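Local coordinates for acyl-coenzyme A oxidase 1 (Yarrowia lipolytica, PDB 5Y9D), which oxidises acyl-CoA to (2E)-enoyl-CoA with its FAD cofactor, passing the electrons to O2 to give H2O2 in peroxisomal fatty acid beta-oxidation, at residues A[72-77]-A[95-100]; A[63-68]-A[647-652]; A[58-63]-A[107-112]; A[362-367]-A[428-433]. All coordinates share one frame; numbering follows the deposited sequence.

Interaction 1 of 4, residues A[72-77]-A[95-100]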
loop_
_atom_site.group_PDB
_atom_site.type_symbol
_atom_site.label_atom_id
_atom_site.label_comp_id
_atom_site.label_asym_id
_atom_site.label_seq_id
_atom_site.Cartn_x
_atom_site.Cartn_y
_atom_site.Cartn_z
ATOM N N PRO A 72 25.937 -18.733 1.433
ATOM C CA PRO A 72 25.244 -18.995 0.186
ATOM C C PRO A 72 23.850 -19.604 0.314
ATOM O O PRO A 72 23.059 -19.448 -0.606
ATOM C CB PRO A 72 26.192 -19.950 -0.553
ATOM C CG PRO A 72 27.069 -20.545 0.484
ATOM C CD PRO A 72 27.204 -19.485 1.527
ATOM N N VAL A 73 23.539 -20.274 1.425
ATOM C CA VAL A 73 22.177 -20.736 1.636
ATOM C C VAL A 73 21.243 -19.542 1.711
ATOM O O VAL A 73 20.119 -19.636 1.228
ATOM C CB VAL A 73 21.970 -21.623 2.901
ATOM C CG1 VAL A 73 20.527 -22.162 2.952
ATOM C CG2 VAL A 73 22.935 -22.809 2.930
ATOM N N LEU A 74 21.729 -18.418 2.252
ATOM C CA LEU A 74 20.900 -17.220 2.529
ATOM C C LEU A 74 20.789 -16.206 1.391
ATOM O O LEU A 74 20.299 -15.092 1.586
ATOM C CB LEU A 74 21.467 -16.458 3.727
ATOM C CG LEU A 74 21.562 -17.202 5.059
ATOM C CD1 LEU A 74 21.717 -16.231 6.224
ATOM C CD2 LEU A 74 20.331 -18.071 5.267
ATOM N N SER A 75 21.264 -16.558 0.208
ATOM C CA SER A 75 21.420 -15.559 -0.856
ATOM C C SER A 75 20.043 -15.242 -1.417
ATOM O O SER A 75 19.251 -16.137 -1.659
ATOM C CB SER A 75 22.331 -16.099 -1.954
ATOM O OG SER A 75 22.082 -15.432 -3.170
ATOM N N VAL A 76 19.773 -13.973 -1.657
ATOM C CA VAL A 76 18.438 -13.540 -2.097
ATOM C C VAL A 76 18.352 -13.126 -3.575
ATOM O O VAL A 76 17.283 -12.773 -4.060
ATOM C CB VAL A 76 17.885 -12.461 -1.138
ATOM C CG1 VAL A 76 17.781 -13.062 0.253
ATOM C CG2 VAL A 76 18.766 -11.207 -1.088
ATOM N N THR A 77 19.463 -13.240 -4.288
ATOM C CA THR A 77 19.539 -13.017 -5.727
ATOM C C THR A 77 18.334 -13.455 -6.525
ATOM O O THR A 77 17.830 -12.703 -7.300
ATOM C CB THR A 77 20.719 -13.817 -6.360
ATOM O OG1 THR A 77 21.805 -13.939 -5.430
ATOM C CG2 THR A 77 21.189 -13.165 -7.615
ATOM N N VAL A 95 16.251 -21.267 7.468
ATOM C CA VAL A 95 16.050 -21.493 8.894
ATOM C C VAL A 95 17.106 -22.453 9.455
ATOM O O VAL A 95 17.689 -22.182 10.495
ATOM C CB VAL A 95 14.624 -22.045 9.197
ATOM C CG1 VAL A 95 14.500 -22.467 10.665
ATOM C CG2 VAL A 95 13.583 -21.012 8.873
ATOM N N ALA A 96 17.364 -23.552 8.762
ATOM C CA ALA A 96 18.407 -24.484 9.187
ATOM C C ALA A 96 19.773 -23.839 9.351
ATOM O O ALA A 96 20.441 -24.050 10.339
ATOM C CB ALA A 96 18.490 -25.655 8.231
ATOM N N ALA A 97 20.157 -23.007 8.394
ATOM C CA ALA A 97 21.483 -22.376 8.359
ATOM C C ALA A 97 21.669 -21.328 9.440
ATOM O O ALA A 97 22.818 -21.089 9.851
ATOM C CB ALA A 97 21.725 -21.739 7.003
ATOM N N LEU A 98 20.567 -20.705 9.879
ATOM C CA LEU A 98 20.598 -19.726 10.970
ATOM C C LEU A 98 20.537 -20.378 12.354
ATOM O O LEU A 98 20.810 -19.734 13.362
ATOM C CB LEU A 98 19.435 -18.724 10.845
ATOM C CG LEU A 98 19.524 -17.778 9.644
ATOM C CD1 LEU A 98 18.161 -17.141 9.409
ATOM C CD2 LEU A 98 20.617 -16.717 9.847
ATOM N N SER A 99 20.235 -21.665 12.410
ATOM C CA SER A 99 20.004 -22.304 13.697
ATOM C C SER A 99 21.211 -22.426 14.665
ATOM O O SER A 99 21.027 -22.416 15.864
ATOM C CB SER A 99 19.309 -23.658 13.495
ATOM O OG SER A 99 20.246 -24.562 12.992
ATOM N N PRO A 100 22.449 -22.511 14.166
ATOM C CA PRO A 100 23.547 -22.471 15.144
ATOM C C PRO A 100 23.563 -21.225 16.040
ATOM O O PRO A 100 23.965 -21.285 17.221
ATOM C CB PRO A 100 24.790 -22.462 14.272
ATOM C CG PRO A 100 24.347 -22.997 12.946
ATOM C CD PRO A 100 22.948 -22.506 12.781
#
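L74 and L98 supply the closer, inner half of this contact: L74 CD1 comes to 3.8 Å from L98 CD2, methyl against methyl, with the two side chains crossing obliquely. Both leucines are buried. In L74, CG lies anti to the carbonyl carbon (chi1 -59°), which carries the branch across to the last turn of helix 84-98. There CD1 meets L98 while CD2 turns to A97, 4.3 Å from its CB. L98 also rests on T124 of helix 122-142, and L74 packs against I68 of helix 55-70, placing the pair between several helices of the N-terminal region.

The other half is looser. V73 CB, on the short 3-10 turn 72-74, lies 4.1 Å from A97 CB, with both valine methyls little farther off; V73 is exposed and A97 partly exposed, marking the solvent side. At the end of the helix, away from this interface, S99 folds its hydroxyl back, OG donating to A96 O over 2.7 Å, and the same carbonyl also takes S99 N at 3.2 Å. Beyond the helix, A96 and S99 pack on F694 of the second subunit.

No hydrogen bond or ion pair links the two segments, although V73 O has a weak bond to R94 NE one turn back on helix 84-98. The wholly aliphatic chemistry between 72-77 and 95-100 is consistent with an association resting on shape and the burial of methyl groups.

Interaction 2 of 4, residues A[63-68]-A[647-652]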
loop_
_atom_site.group_PDB
_atom_site.type_symbol
_atom_site.label_atom_id
_atom_site.label_comp_id
_atom_site.label_asym_id
_atom_site.label_seq_id
_atom_site.Cartn_x
_atom_site.Cartn_y
_atom_site.Cartn_z
ATOM N N LYS A 63 29.497 -7.346 11.774
ATOM C CA LYS A 63 29.658 -8.792 11.926
ATOM C C LYS A 63 28.389 -9.577 11.593
ATOM O O LYS A 63 28.472 -10.629 10.970
ATOM C CB LYS A 63 30.107 -9.186 13.336
ATOM C CG LYS A 63 31.582 -9.569 13.465
ATOM C CD LYS A 63 31.947 -10.049 14.876
ATOM C CE LYS A 63 32.159 -8.901 15.861
ATOM N NZ LYS A 63 32.884 -9.301 17.107
ATOM N N ILE A 64 27.220 -9.099 11.998
ATOM C CA ILE A 64 26.018 -9.851 11.700
ATOM C C ILE A 64 25.821 -9.857 10.189
ATOM O O ILE A 64 25.489 -10.889 9.591
ATOM C CB ILE A 64 24.729 -9.281 12.346
ATOM C CG1 ILE A 64 24.831 -9.107 13.856
ATOM C CG2 ILE A 64 23.554 -10.180 12.019
ATOM C CD1 ILE A 64 25.494 -10.248 14.535
ATOM N N MET A 65 26.009 -8.684 9.586
ATOM C CA MET A 65 25.660 -8.476 8.185
ATOM C C MET A 65 26.564 -9.191 7.233
ATOM O O MET A 65 26.071 -9.653 6.213
ATOM C CB MET A 65 25.598 -6.996 7.854
ATOM C CG MET A 65 24.408 -6.366 8.548
ATOM S SD MET A 65 24.439 -4.581 8.584
ATOM C CE MET A 65 23.538 -4.301 7.071
ATOM N N SER A 66 27.860 -9.317 7.542
ATOM C CA SER A 66 28.724 -10.132 6.675
ATOM C C SER A 66 28.395 -11.614 6.777
ATOM O O SER A 66 28.577 -12.353 5.817
ATOM C CB SER A 66 30.205 -9.971 6.973
ATOM O OG SER A 66 30.409 -8.933 7.873
ATOM N N SER A 67 27.961 -12.079 7.938
ATOM C CA SER A 67 27.536 -13.467 8.004
ATOM C C SER A 67 26.363 -13.655 7.109
ATOM O O SER A 67 26.363 -14.573 6.303
ATOM C CB SER A 67 27.180 -13.906 9.402
ATOM O OG SER A 67 28.352 -13.840 10.172
ATOM N N ILE A 68 25.374 -12.781 7.209
ATOM C CA ILE A 68 24.193 -12.918 6.352
ATOM C C ILE A 68 24.516 -12.789 4.865
ATOM O O ILE A 68 24.027 -13.575 4.089
ATOM C CB ILE A 68 23.053 -11.988 6.776
ATOM C CG1 ILE A 68 22.617 -12.288 8.215
ATOM C CG2 ILE A 68 21.831 -12.201 5.894
ATOM C CD1 ILE A 68 22.010 -11.096 8.917
ATOM N N PHE A 647 23.383 4.779 6.603
ATOM C CA PHE A 647 22.731 3.513 7.019
ATOM C C PHE A 647 23.654 2.262 7.137
ATOM O O PHE A 647 23.421 1.418 7.979
ATOM C CB PHE A 647 21.503 3.203 6.174
ATOM C CG PHE A 647 20.416 4.199 6.332
ATOM C CD1 PHE A 647 20.136 4.716 7.566
ATOM C CD2 PHE A 647 19.698 4.633 5.249
ATOM C CE1 PHE A 647 19.145 5.645 7.727
ATOM C CE2 PHE A 647 18.707 5.564 5.399
ATOM C CZ PHE A 647 18.429 6.071 6.639
ATOM N N GLY A 648 24.653 2.132 6.275
ATOM C CA GLY A 648 25.684 1.134 6.338
ATOM C C GLY A 648 25.367 -0.111 5.548
ATOM O O GLY A 648 26.010 -1.116 5.754
ATOM N N LEU A 649 24.391 -0.038 4.644
ATOM C CA LEU A 649 23.962 -1.177 3.816
ATOM C C LEU A 649 24.830 -1.531 2.605
ATOM O O LEU A 649 25.027 -0.718 1.722
ATOM C CB LEU A 649 22.556 -0.941 3.309
ATOM C CG LEU A 649 21.562 -0.777 4.453
ATOM C CD1 LEU A 649 20.159 -0.674 3.920
ATOM C CD2 LEU A 649 21.706 -1.950 5.411
ATOM N N SER A 650 25.317 -2.770 2.555
ATOM C CA SER A 650 25.999 -3.275 1.372
ATOM C C SER A 650 24.957 -3.509 0.287
ATOM O O SER A 650 23.765 -3.368 0.540
ATOM C CB SER A 650 26.706 -4.566 1.696
ATOM O OG SER A 650 25.795 -5.654 1.761
ATOM N N ASP A 651 25.397 -3.866 -0.914
ATOM C CA ASP A 651 24.466 -4.074 -2.031
ATOM C C ASP A 651 23.607 -5.319 -1.834
ATOM O O ASP A 651 22.489 -5.415 -2.375
ATOM C CB ASP A 651 25.178 -4.112 -3.385
ATOM C CG ASP A 651 25.580 -2.708 -3.885
ATOM O OD1 ASP A 651 25.096 -1.677 -3.370
ATOM O OD2 ASP A 651 26.387 -2.631 -4.818
ATOM N N PHE A 652 24.084 -6.245 -1.031
ATOM C CA PHE A 652 23.302 -7.399 -0.725
ATOM C C PHE A 652 21.983 -6.976 -0.026
ATOM O O PHE A 652 20.910 -7.479 -0.366
ATOM C CB PHE A 652 24.124 -8.349 0.175
ATOM C CG PHE A 652 23.371 -9.571 0.617
ATOM C CD1 PHE A 652 22.484 -9.506 1.683
ATOM C CD2 PHE A 652 23.535 -10.784 -0.042
ATOM C CE1 PHE A 652 21.788 -10.628 2.090
ATOM C CE2 PHE A 652 22.842 -11.904 0.365
ATOM C CZ PHE A 652 21.979 -11.840 1.441
#
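M65 and L649 make the closer of two apolar contacts. The terminal CE of M65 meets L649 CD2 at 3.4 Å, the two chains crossing at a slant. M65 runs outward from helix 55-70 and then bends at its last torsion (chi3 91°), which swings the methyl round to the leucine; the same CE passes 4.2 Å from G648 O. The second contact is aromatic to aliphatic. I68 CG2 lies 4.1 Å from F652 CE1, with the side chains at about a right angle, and F652 CZ sits 3.8 Å from the backbone oxygen of I68. With CG anti to the backbone N (chi1 177°), F652 sends its ring back toward helix 55-70.

The segments come from the two extremes of the acyl-CoA oxidase fold: 63-68 belongs to the N-terminal helical region and 647-652 to the C-terminal oxidase region, where a loop joins helix 640-646 to the short helix 651-654. G648 opens that loop just after the first helix, with a positive phi that suits glycine.

Polar bonds act beside the interface instead of across it. S650 is the N-cap of the second helix: its OG accepts F652 N in a weak bond of 3.3 Å, bent to 132° at the hydrogen. The same hydroxyl is hydrogen-bonded to E69 OE2, so the cap is also tied to helix 55-70 one residue past the contact.

Interaction 3 of 4, residues A[58-63]-A[107-112]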
loop_
_atom_site.group_PDB
_atom_site.type_symbol
_atom_site.label_atom_id
_atom_site.label_comp_id
_atom_site.label_asym_id
_atom_site.label_seq_id
_atom_site.Cartn_x
_atom_site.Cartn_y
_atom_site.Cartn_z
ATOM N N THR A 58 28.145 -0.644 15.984
ATOM C CA THR A 58 28.357 -0.739 14.560
ATOM C C THR A 58 29.214 -1.934 14.170
ATOM O O THR A 58 28.922 -2.601 13.165
ATOM C CB THR A 58 28.991 0.536 14.048
ATOM O OG1 THR A 58 28.081 1.599 14.330
ATOM C CG2 THR A 58 29.239 0.454 12.554
ATOM N N GLN A 59 30.251 -2.218 14.953
ATOM C CA GLN A 59 31.097 -3.365 14.649
ATOM C C GLN A 59 30.319 -4.660 14.757
ATOM O O GLN A 59 30.481 -5.550 13.926
ATOM C CB GLN A 59 32.333 -3.406 15.530
ATOM C CG GLN A 59 33.506 -2.619 14.959
ATOM C CD GLN A 59 34.730 -2.689 15.865
ATOM O OE1 GLN A 59 35.238 -3.791 16.166
ATOM N NE2 GLN A 59 35.202 -1.519 16.323
ATOM N N ILE A 60 29.462 -4.743 15.772
ATOM C CA ILE A 60 28.651 -5.919 16.008
ATOM C C ILE A 60 27.628 -6.035 14.886
ATOM O O ILE A 60 27.381 -7.116 14.350
ATOM C CB ILE A 60 27.984 -5.837 17.387
ATOM C CG1 ILE A 60 29.030 -6.101 18.464
ATOM C CG2 ILE A 60 26.856 -6.852 17.534
ATOM C CD1 ILE A 60 28.559 -5.778 19.874
ATOM N N VAL A 61 27.040 -4.914 14.516
ATOM C CA VAL A 61 26.085 -4.891 13.397
ATOM C C VAL A 61 26.734 -5.311 12.082
ATOM O O VAL A 61 26.114 -6.047 11.300
ATOM C CB VAL A 61 25.409 -3.514 13.278
ATOM C CG1 VAL A 61 24.782 -3.296 11.903
ATOM C CG2 VAL A 61 24.387 -3.385 14.400
ATOM N N GLU A 62 27.975 -4.881 11.858
ATOM C CA GLU A 62 28.725 -5.288 10.658
ATOM C C GLU A 62 29.043 -6.795 10.648
ATOM O O GLU A 62 28.840 -7.434 9.627
ATOM C CB GLU A 62 29.980 -4.418 10.458
ATOM C CG GLU A 62 29.594 -3.086 9.798
ATOM C CD GLU A 62 30.706 -2.040 9.717
ATOM O OE1 GLU A 62 31.681 -2.094 10.514
ATOM O OE2 GLU A 62 30.576 -1.132 8.858
ATOM N N LYS A 63 29.497 -7.346 11.774
ATOM C CA LYS A 63 29.658 -8.792 11.926
ATOM C C LYS A 63 28.389 -9.577 11.593
ATOM O O LYS A 63 28.472 -10.629 10.970
ATOM C CB LYS A 63 30.107 -9.186 13.336
ATOM C CG LYS A 63 31.582 -9.569 13.465
ATOM C CD LYS A 63 31.947 -10.049 14.876
ATOM C CE LYS A 63 32.159 -8.901 15.861
ATOM N NZ LYS A 63 32.884 -9.301 17.107
ATOM N N GLU A 107 20.435 -11.940 23.795
ATOM C CA GLU A 107 19.154 -11.315 23.425
ATOM C C GLU A 107 19.342 -10.222 22.356
ATOM O O GLU A 107 18.626 -10.182 21.345
ATOM C CB GLU A 107 18.464 -10.719 24.659
ATOM C CG GLU A 107 17.063 -11.268 24.904
ATOM C CD GLU A 107 17.075 -12.666 25.501
ATOM O OE1 GLU A 107 15.988 -13.259 25.692
ATOM O OE2 GLU A 107 18.176 -13.182 25.785
ATOM N N LYS A 108 20.331 -9.360 22.577
ATOM C CA LYS A 108 20.631 -8.257 21.656
ATOM C C LYS A 108 21.018 -8.786 20.268
ATOM O O LYS A 108 20.453 -8.353 19.261
ATOM C CB LYS A 108 21.735 -7.370 22.244
ATOM C CG LYS A 108 21.862 -5.979 21.628
ATOM C CD LYS A 108 21.889 -4.863 22.685
ATOM C CE LYS A 108 23.134 -4.906 23.573
ATOM N NZ LYS A 108 24.397 -4.634 22.819
ATOM N N LEU A 109 21.948 -9.744 20.222
ATOM C CA LEU A 109 22.320 -10.387 18.948
ATOM C C LEU A 109 21.140 -11.050 18.247
ATOM O O LEU A 109 21.008 -10.954 17.030
ATOM C CB LEU A 109 23.461 -11.403 19.125
ATOM C CG LEU A 109 24.808 -10.815 19.573
ATOM C CD1 LEU A 109 25.981 -11.660 19.123
ATOM C CD2 LEU A 109 25.004 -9.398 19.061
ATOM N N SER A 110 20.270 -11.692 19.010
ATOM C CA SER A 110 19.153 -12.421 18.436
ATOM C C SER A 110 18.237 -11.411 17.796
ATOM O O SER A 110 17.921 -11.531 16.614
ATOM C CB SER A 110 18.468 -13.297 19.508
ATOM O OG SER A 110 17.067 -13.453 19.336
ATOM N N LEU A 111 17.847 -10.381 18.548
ATOM C CA LEU A 111 17.033 -9.294 17.994
ATOM C C LEU A 111 17.649 -8.806 16.682
ATOM O O LEU A 111 16.978 -8.789 15.636
ATOM C CB LEU A 111 16.922 -8.129 18.978
ATOM C CG LEU A 111 15.976 -8.347 20.177
ATOM C CD1 LEU A 111 16.210 -7.337 21.301
ATOM C CD2 LEU A 111 14.504 -8.329 19.745
ATOM N N TRP A 112 18.935 -8.436 16.744
ATOM C CA TRP A 112 19.599 -7.777 15.629
ATOM C C TRP A 112 19.775 -8.690 14.449
ATOM O O TRP A 112 19.603 -8.296 13.326
ATOM C CB TRP A 112 20.929 -7.166 16.060
ATOM C CG TRP A 112 20.775 -5.911 16.929
ATOM C CD1 TRP A 112 19.600 -5.238 17.244
ATOM C CD2 TRP A 112 21.824 -5.164 17.530
ATOM N NE1 TRP A 112 19.875 -4.140 18.016
ATOM C CE2 TRP A 112 21.228 -4.073 18.215
ATOM C CE3 TRP A 112 23.203 -5.330 17.602
ATOM C CZ2 TRP A 112 21.980 -3.149 18.947
ATOM C CZ3 TRP A 112 23.953 -4.402 18.333
ATOM C CH2 TRP A 112 23.342 -3.326 18.981
#
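Two helices of the N-terminal acyl-CoA oxidase region, 55-70 and 107-118, cross here, and I60 and V61 of the first meet L109 and W112 of the second. The local axes approach to 10.9 Å and cross at -54°. I60 CG2 is the hub. Placed anti to the backbone N, this methyl touches both L109 CD2 (3.5 Å) and W112 CZ3 (3.9 Å), in directions roughly at right angles, and reaches the indole at its edge, in the plane of the ring. V61 uses its CG2 differently: the methyl lies over the outer part of the ring, 3.9 Å from W112 CE3. The opposite face is taken by W112's own helix, where K108 CG, one turn earlier, likewise lies toward the rim. NE1 on the pyrrole half is hydrogen-bonded outside the two segments. Replacing W112 by an alanine would probably strip I60 CG2 of the ring edge and V61 CG2 of the ring surface, opening a gap between the helices. All four residues are partly exposed, so the contact lies near the surface, and no hydrogen bond crosses it. A crossing angle near -50° is a common class of helix-helix packing, met here within the N-terminal helical region of the acyl-CoA oxidase.

Interaction 4 of 4, residues A[362-367]-A[428-433]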
loop_
_atom_site.group_PDB
_atom_site.type_symbol
_atom_site.label_atom_id
_atom_site.label_comp_id
_atom_site.label_asym_id
_atom_site.label_seq_id
_atom_site.Cartn_x
_atom_site.Cartn_y
_atom_site.Cartn_z
ATOM N N LEU A 362 12.464 13.413 1.527
ATOM C CA LEU A 362 13.380 13.800 2.599
ATOM C C LEU A 362 12.717 13.852 3.983
ATOM O O LEU A 362 13.326 13.506 5.007
ATOM C CB LEU A 362 14.048 15.124 2.237
ATOM C CG LEU A 362 14.919 15.031 0.967
ATOM C CD1 LEU A 362 15.724 16.307 0.760
ATOM C CD2 LEU A 362 15.868 13.831 1.002
ATOM N N PRO A 363 11.444 14.239 4.033
ATOM C CA PRO A 363 10.844 14.178 5.359
ATOM C C PRO A 363 10.696 12.744 5.830
ATOM O O PRO A 363 10.913 12.445 6.997
ATOM C CB PRO A 363 9.486 14.849 5.175
ATOM C CG PRO A 363 9.574 15.590 3.851
ATOM C CD PRO A 363 10.557 14.826 3.022
ATOM N N LEU A 364 10.348 11.867 4.911
ATOM C CA LEU A 364 10.358 10.438 5.175
ATOM C C LEU A 364 11.767 9.966 5.595
ATOM O O LEU A 364 11.903 9.165 6.542
ATOM C CB LEU A 364 9.797 9.662 3.960
ATOM C CG LEU A 364 8.422 10.129 3.427
ATOM C CD1 LEU A 364 8.002 9.369 2.180
ATOM C CD2 LEU A 364 7.312 10.061 4.477
ATOM N N LEU A 365 12.822 10.502 4.971
ATOM C CA LEU A 365 14.191 10.225 5.485
ATOM C C LEU A 365 14.365 10.611 6.964
ATOM O O LEU A 365 14.955 9.885 7.744
ATOM C CB LEU A 365 15.283 10.899 4.656
ATOM C CG LEU A 365 16.713 10.586 5.137
ATOM C CD1 LEU A 365 16.994 9.083 5.165
ATOM C CD2 LEU A 365 17.756 11.285 4.281
ATOM N N ALA A 366 13.852 11.764 7.334
ATOM C CA ALA A 366 13.908 12.184 8.723
ATOM C C ALA A 366 13.040 11.295 9.618
ATOM O O ALA A 366 13.488 10.862 10.685
ATOM C CB ALA A 366 13.508 13.628 8.844
ATOM N N TYR A 367 11.846 10.970 9.155
ATOM C CA TYR A 367 10.957 10.038 9.876
ATOM C C TYR A 367 11.775 8.819 10.210
ATOM O O TYR A 367 11.903 8.434 11.370
ATOM C CB TYR A 367 9.730 9.620 9.010
ATOM C CG TYR A 367 8.534 9.052 9.741
ATOM C CD1 TYR A 367 8.621 8.603 11.052
ATOM C CD2 TYR A 367 7.299 8.945 9.111
ATOM C CE1 TYR A 367 7.521 8.094 11.724
ATOM C CE2 TYR A 367 6.190 8.438 9.777
ATOM C CZ TYR A 367 6.327 8.000 11.087
ATOM O OH TYR A 367 5.263 7.474 11.787
ATOM N N CYS A 428 6.310 2.930 8.009
ATOM C CA CYS A 428 7.070 2.086 7.073
ATOM C C CYS A 428 6.267 1.712 5.840
ATOM O O CYS A 428 6.749 1.877 4.726
ATOM C CB CYS A 428 7.547 0.789 7.740
ATOM S SG CYS A 428 8.678 -0.199 6.706
ATOM N N ALA A 429 5.055 1.195 6.021
ATOM C CA ALA A 429 4.156 0.943 4.890
ATOM C C ALA A 429 4.136 2.158 3.939
ATOM O O ALA A 429 4.340 1.988 2.733
ATOM C CB ALA A 429 2.743 0.609 5.362
ATOM N N LYS A 430 3.939 3.365 4.495
ATOM C CA LYS A 430 3.847 4.584 3.681
ATOM C C LYS A 430 5.169 4.914 2.991
ATOM O O LYS A 430 5.193 5.391 1.863
ATOM C CB LYS A 430 3.376 5.786 4.528
ATOM C CG LYS A 430 3.084 7.047 3.725
ATOM C CD LYS A 430 2.872 8.228 4.666
ATOM C CE LYS A 430 2.306 9.477 3.956
ATOM N NZ LYS A 430 3.320 10.502 3.531
ATOM N N ILE A 431 6.268 4.665 3.670
ATOM C CA ILE A 431 7.580 4.940 3.098
ATOM C C ILE A 431 7.857 4.022 1.895
ATOM O O ILE A 431 8.222 4.473 0.803
ATOM C CB ILE A 431 8.646 4.833 4.185
ATOM C CG1 ILE A 431 8.542 6.045 5.107
ATOM C CG2 ILE A 431 10.030 4.765 3.589
ATOM C CD1 ILE A 431 9.314 5.932 6.402
ATOM N N ILE A 432 7.625 2.740 2.088
ATOM C CA ILE A 432 7.877 1.763 1.046
ATOM C C ILE A 432 7.092 2.173 -0.183
ATOM O O ILE A 432 7.633 2.109 -1.305
ATOM C CB ILE A 432 7.427 0.340 1.462
ATOM C CG1 ILE A 432 8.252 -0.186 2.641
ATOM C CG2 ILE A 432 7.520 -0.618 0.293
ATOM C CD1 ILE A 432 7.821 -1.556 3.137
ATOM N N ASP A 433 5.826 2.569 0.063
ATOM C CA ASP A 433 4.875 2.969 -0.975
ATOM C C ASP A 433 5.214 4.277 -1.677
ATOM O O ASP A 433 5.151 4.333 -2.903
ATOM C CB ASP A 433 3.452 3.082 -0.399
ATOM C CG ASP A 433 2.382 3.330 -1.498
ATOM O OD1 ASP A 433 1.951 2.382 -2.206
ATOM O OD2 ASP A 433 1.959 4.494 -1.638
#
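L364 and I431 are the closest CA pair of the two segments, 6.5 Å apart. The leucine touches with its CB, 4.0 Å from I431 CG1, so the contact is made close to the backbones. I431 holds CG1 anti to its carbonyl carbon (chi1 -73°) and continues extended, which lays CD1 alongside the facing helix, 4.1 Å from L364 O. L364 has the same first torsion class (chi1 -52°) and is also extended beyond it, carrying CD2 past I431 toward K430.

K430 is exposed. Its chain is stretched straight, with CG anti to the backbone N, until a bend at the last torsion (chi4 -96°) turns the ammonium back toward the leucine. NZ ends 4.1 Å from L364 CD2, the two side chains at about a right angle. Nothing polar joins the segments; both helices spend their backbone groups internally, as in A366 N to L362 O at 3.0 Å. P363 lacks an N-H, and the helix is kinked there.

Both helices belong to the C-alpha1 domain. The side chain of L364 is about 12 Å from a bound FAD. Separately, H357 and R360, farther back on helix 355-391, and Q437, at the end of helix 400-437, belong to an FAD pocket. L364 also packs on W602 of helix 589-606, and I431 on S323 and L327 of helix 306-334.

From the N terminus, helix 55-70 opens two contacts in succession, interaction 3 at 58-63 and interaction 2 at 63-68, which share K63. The turn that follows opens interaction 1, closed first by 95-100; interaction 3 closes next, at 107-112, so interaction 1 nests within it. Interaction 4 opens and closes later, between 362-367 and 428-433, in series with both. Interaction 2 closes last, at 647-652: it encloses interactions 1 and 4 and crosses interaction 3, tying the N-terminal helices to the C-terminal region. Its closing segment also touches interactions 1 and 4, F652 packing on L74, S75 and V76 and F647 on L365 of the C-alpha1 domain.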